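Local structure of vascular endothelial cadherin (Gallus gallus, 3PPE) at residues G53-F58 with F90-S95. The protein mediates calcium-dependent, homophilic adhesion between endothelial cells and is present here as its two outermost extracellular cadherin domains, EC1 and EC2. Residues are numbered along the deposited sequence; the frame is centred on the assembly and turned at random.
Sequences GDIYAF and FIIKVS
Ile55 and Ile92 face each other across the core with their CA atoms 10.0 Å apart, the closest CA pair across the segments, and no hydrogen bond links the two. That spacing fits two sheets packed face to face, as in the Ig-like beta sandwich of the first cadherin domain (EC1), and sheet membership supports it: strand 54-57 runs between 19-23 and 46-49 in one sheet, while 90-95 ends the long strand 82-95, which lies between 6-10 and 68-77 in the other.

Three buried side chains bridge the gap, and the 91 Å² buried between the segments is correspondingly modest. Ile55 reaches across with both branches. Its longer arm is extended (chi2 -176°) and carries CD1 to the Phe90 ring, meeting it obliquely, while Ile55 CG2 lies 4.4 Å from Ile92 CD1, a looser apolar contact. Phe90 approaches Ile55 from the opposite direction, pointing toward strand 54-57.

Neighbouring strands add to the core: Met7 packs on Ile55, Val21 on Ile92, and Leu71 and Ala73 on Phe90. Trp4 of the second subunit also meets the Phe90 ring, with the planes inclined at about 35°, so this aromatic side chain belongs both to the sandwich interior and to the domain-swapped dimer interface. Of the direct contacts between the segments, the tighter is at the end of the isoleucine arm, where Ile55 CD1 stands 3.7 Å from Phe90 CZ and 4.1 Å from Phe90 CE2.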
ATOM      1  N   GLY A  53       6.759 -11.796   1.883  1.00 23.63           N
ATOM      2  CA  GLY A  53       7.650 -10.661   2.039  1.00 20.72           C
ATOM      3  C   GLY A  53       6.915  -9.395   2.431  1.00 18.60           C
ATOM      4  O   GLY A  53       7.498  -8.311   2.461  1.00 16.86           O
ATOM      5  N   ASP A  54       5.629  -9.534   2.734  1.00 16.80           N
ATOM      6  CA  ASP A  54       4.795  -8.381   3.128  1.00 16.44           C
ATOM      7  C   ASP A  54       5.172  -7.883   4.516  1.00 15.33           C
ATOM      8  O   ASP A  54       5.409  -8.686   5.430  1.00 15.25           O
ATOM      9  CB  ASP A  54       3.298  -8.721   3.110  1.00 16.57           C
ATOM     10  CG  ASP A  54       2.755  -8.921   1.714  1.00 19.30           C
ATOM     11  OD1 ASP A  54       2.580 -10.088   1.372  1.00 23.74           O
ATOM     12  OD2 ASP A  54       2.516  -7.954   0.942  1.00 22.09           O
ATOM     13  N   ILE A  55       5.261  -6.566   4.637  1.00 13.43           N
ATOM     14  CA  ILE A  55       5.596  -5.894   5.881  1.00 12.57           C
ATOM     15  C   ILE A  55       4.367  -5.131   6.289  1.00 12.06           C
ATOM     16  O   ILE A  55       3.697  -4.517   5.446  1.00 11.18           O
ATOM     17  CB  ILE A  55       6.809  -4.935   5.715  1.00 12.64           C
ATOM     18  CG1 ILE A  55       8.051  -5.755   5.341  1.00 13.13           C
ATOM     19  CG2 ILE A  55       7.047  -4.103   7.014  1.00 11.24           C
ATOM     20  CD1 ILE A  55       9.322  -4.917   5.250  1.00 14.19           C
ATOM     21  N   TYR A  56       4.035  -5.255   7.564  1.00 12.23           N
ATOM     22  CA  TYR A  56       2.913  -4.549   8.166  1.00 13.19           C
ATOM     23  C   TYR A  56       3.401  -3.692   9.306  1.00 12.44           C
ATOM     24  O   TYR A  56       4.422  -4.012   9.915  1.00 12.84           O
ATOM     25  CB  TYR A  56       1.877  -5.553   8.684  1.00 14.30           C
ATOM     26  CG  TYR A  56       0.953  -6.069   7.611  1.00 15.18           C
ATOM     27  CD1 TYR A  56       1.355  -7.075   6.751  1.00 17.48           C
ATOM     28  CD2 TYR A  56      -0.338  -5.578   7.485  1.00 15.93           C
ATOM     29  CE1 TYR A  56       0.508  -7.555   5.761  1.00 18.34           C
ATOM     30  CE2 TYR A  56      -1.195  -6.057   6.508  1.00 16.19           C
ATOM     31  CZ  TYR A  56      -0.767  -7.023   5.647  1.00 17.88           C
ATOM     32  OH  TYR A  56      -1.639  -7.502   4.682  1.00 20.77           O
ATOM     33  N   ALA A  57       2.667  -2.616   9.583  1.00 11.33           N
ATOM     34  CA  ALA A  57       2.920  -1.745  10.726  1.00 11.30           C
ATOM     35  C   ALA A  57       1.927  -2.063  11.839  1.00 11.39           C
ATOM     36  O   ALA A  57       0.725  -2.202  11.588  1.00 10.37           O
ATOM     37  CB  ALA A  57       2.757  -0.236  10.308  1.00 11.69           C
ATOM     38  N   PHE A  58       2.435  -2.101  13.071  1.00 12.53           N
ATOM     39  CA  PHE A  58       1.657  -2.540  14.243  1.00 14.27           C
ATOM     40  C   PHE A  58       1.396  -1.417  15.252  1.00 15.34           C
ATOM     41  O   PHE A  58       0.909  -1.659  16.354  1.00 14.82           O
ATOM     42  CB  PHE A  58       2.310  -3.766  14.901  1.00 12.38           C
ATOM     43  CG  PHE A  58       2.085  -5.022  14.124  1.00 14.44           C
ATOM     44  CD1 PHE A  58       2.784  -5.257  12.945  1.00 13.07           C
ATOM     45  CD2 PHE A  58       1.138  -5.953  14.529  1.00 12.50           C
ATOM     46  CE1 PHE A  58       2.551  -6.405  12.195  1.00 15.41           C
ATOM     47  CE2 PHE A  58       0.918  -7.107  13.780  1.00 15.84           C
ATOM     48  CZ  PHE A  58       1.624  -7.330  12.615  1.00 14.09           C
ATOM     49  N   PHE A  90      16.808  -0.512   2.721  1.00 14.05           N
ATOM     50  CA  PHE A  90      15.657   0.176   2.175  1.00 12.85           C
ATOM     51  C   PHE A  90      15.130   1.156   3.206  1.00 13.82           C
ATOM     52  O   PHE A  90      15.508   1.111   4.393  1.00 13.59           O
ATOM     53  CB  PHE A  90      14.576  -0.818   1.660  1.00 12.99           C
ATOM     54  CG  PHE A  90      13.860  -1.612   2.746  1.00 12.79           C
ATOM     55  CD1 PHE A  90      14.454  -2.731   3.331  1.00 12.17           C
ATOM     56  CD2 PHE A  90      12.579  -1.242   3.147  1.00 12.24           C
ATOM     57  CE1 PHE A  90      13.794  -3.468   4.331  1.00 10.58           C
ATOM     58  CE2 PHE A  90      11.900  -1.951   4.127  1.00 11.81           C
ATOM     59  CZ  PHE A  90      12.506  -3.065   4.745  1.00 10.58           C
ATOM     60  N   ILE A  91      14.256   2.048   2.762  1.00 13.03           N
ATOM     61  CA  ILE A  91      13.660   3.012   3.683  1.00 12.62           C
ATOM     62  C   ILE A  91      12.150   2.872   3.615  1.00 11.51           C
ATOM     63  O   ILE A  91      11.576   2.766   2.534  1.00 11.28           O
ATOM     64  CB  ILE A  91      14.140   4.469   3.366  1.00 11.72           C
ATOM     65  CG1 ILE A  91      15.632   4.603   3.742  1.00 14.01           C
ATOM     66  CG2 ILE A  91      13.255   5.517   4.079  1.00  9.44           C
ATOM     67  CD1 ILE A  91      16.393   5.914   3.225  1.00 14.72           C
ATOM     68  N   ILE A  92      11.529   2.813   4.788  1.00 11.21           N
ATOM     69  CA  ILE A  92      10.089   2.935   4.902  1.00 10.49           C
ATOM     70  C   ILE A  92       9.828   4.432   5.166  1.00 11.32           C
ATOM     71  O   ILE A  92      10.238   4.961   6.197  1.00 10.46           O
ATOM     72  CB  ILE A  92       9.511   2.050   6.065  1.00 10.29           C
ATOM     73  CG1 ILE A  92       9.682   0.529   5.770  1.00  6.94           C
ATOM     74  CG2 ILE A  92       8.014   2.379   6.222  1.00  7.58           C
ATOM     75  CD1 ILE A  92       9.333  -0.368   6.981  1.00 10.08           C
ATOM     76  N   LYS A  93       9.154   5.089   4.228  1.00 13.15           N
ATOM     77  CA  LYS A  93       8.839   6.541   4.303  1.00 14.11           C
ATOM     78  C   LYS A  93       7.443   6.702   4.858  1.00 13.56           C
ATOM     79  O   LYS A  93       6.542   6.006   4.416  1.00 12.73           O
ATOM     80  CB  LYS A  93       8.842   7.127   2.889  1.00 14.81           C
ATOM     81  CG  LYS A  93      10.224   7.196   2.258  1.00 19.46           C
ATOM     82  CD  LYS A  93      10.864   8.569   2.482  1.00 23.61           C
ATOM     83  CE  LYS A  93      12.314   8.615   1.954  1.00 25.53           C
ATOM     84  NZ  LYS A  93      12.954   9.915   2.338  1.00 28.61           N
ATOM     85  N   VAL A  94       7.250   7.608   5.825  1.00 13.22           N
ATOM     86  CA  VAL A  94       5.893   7.874   6.371  1.00 12.71           C
ATOM     87  C   VAL A  94       5.348   9.058   5.575  1.00 12.82           C
ATOM     88  O   VAL A  94       5.918  10.151   5.632  1.00 12.73           O
ATOM     89  CB  VAL A  94       5.912   8.191   7.902  1.00 12.32           C
ATOM     90  CG1 VAL A  94       4.460   8.381   8.497  1.00 12.80           C
ATOM     91  CG2 VAL A  94       6.669   7.056   8.687  1.00 12.99           C
ATOM     92  N   SER A  95       4.252   8.839   4.863  1.00 12.33           N
ATOM     93  CA  SER A  95       3.634   9.834   3.971  1.00 13.04           C
ATOM     94  C   SER A  95       2.796  10.792   4.800  1.00 12.32           C
ATOM     95  O   SER A  95       2.021  10.376   5.631  1.00 12.48           O
ATOM     96  CB  SER A  95       2.721   9.147   2.944  1.00 12.78           C
ATOM     97  OG  SER A  95       3.438   8.115   2.286  1.00 18.71           O
TER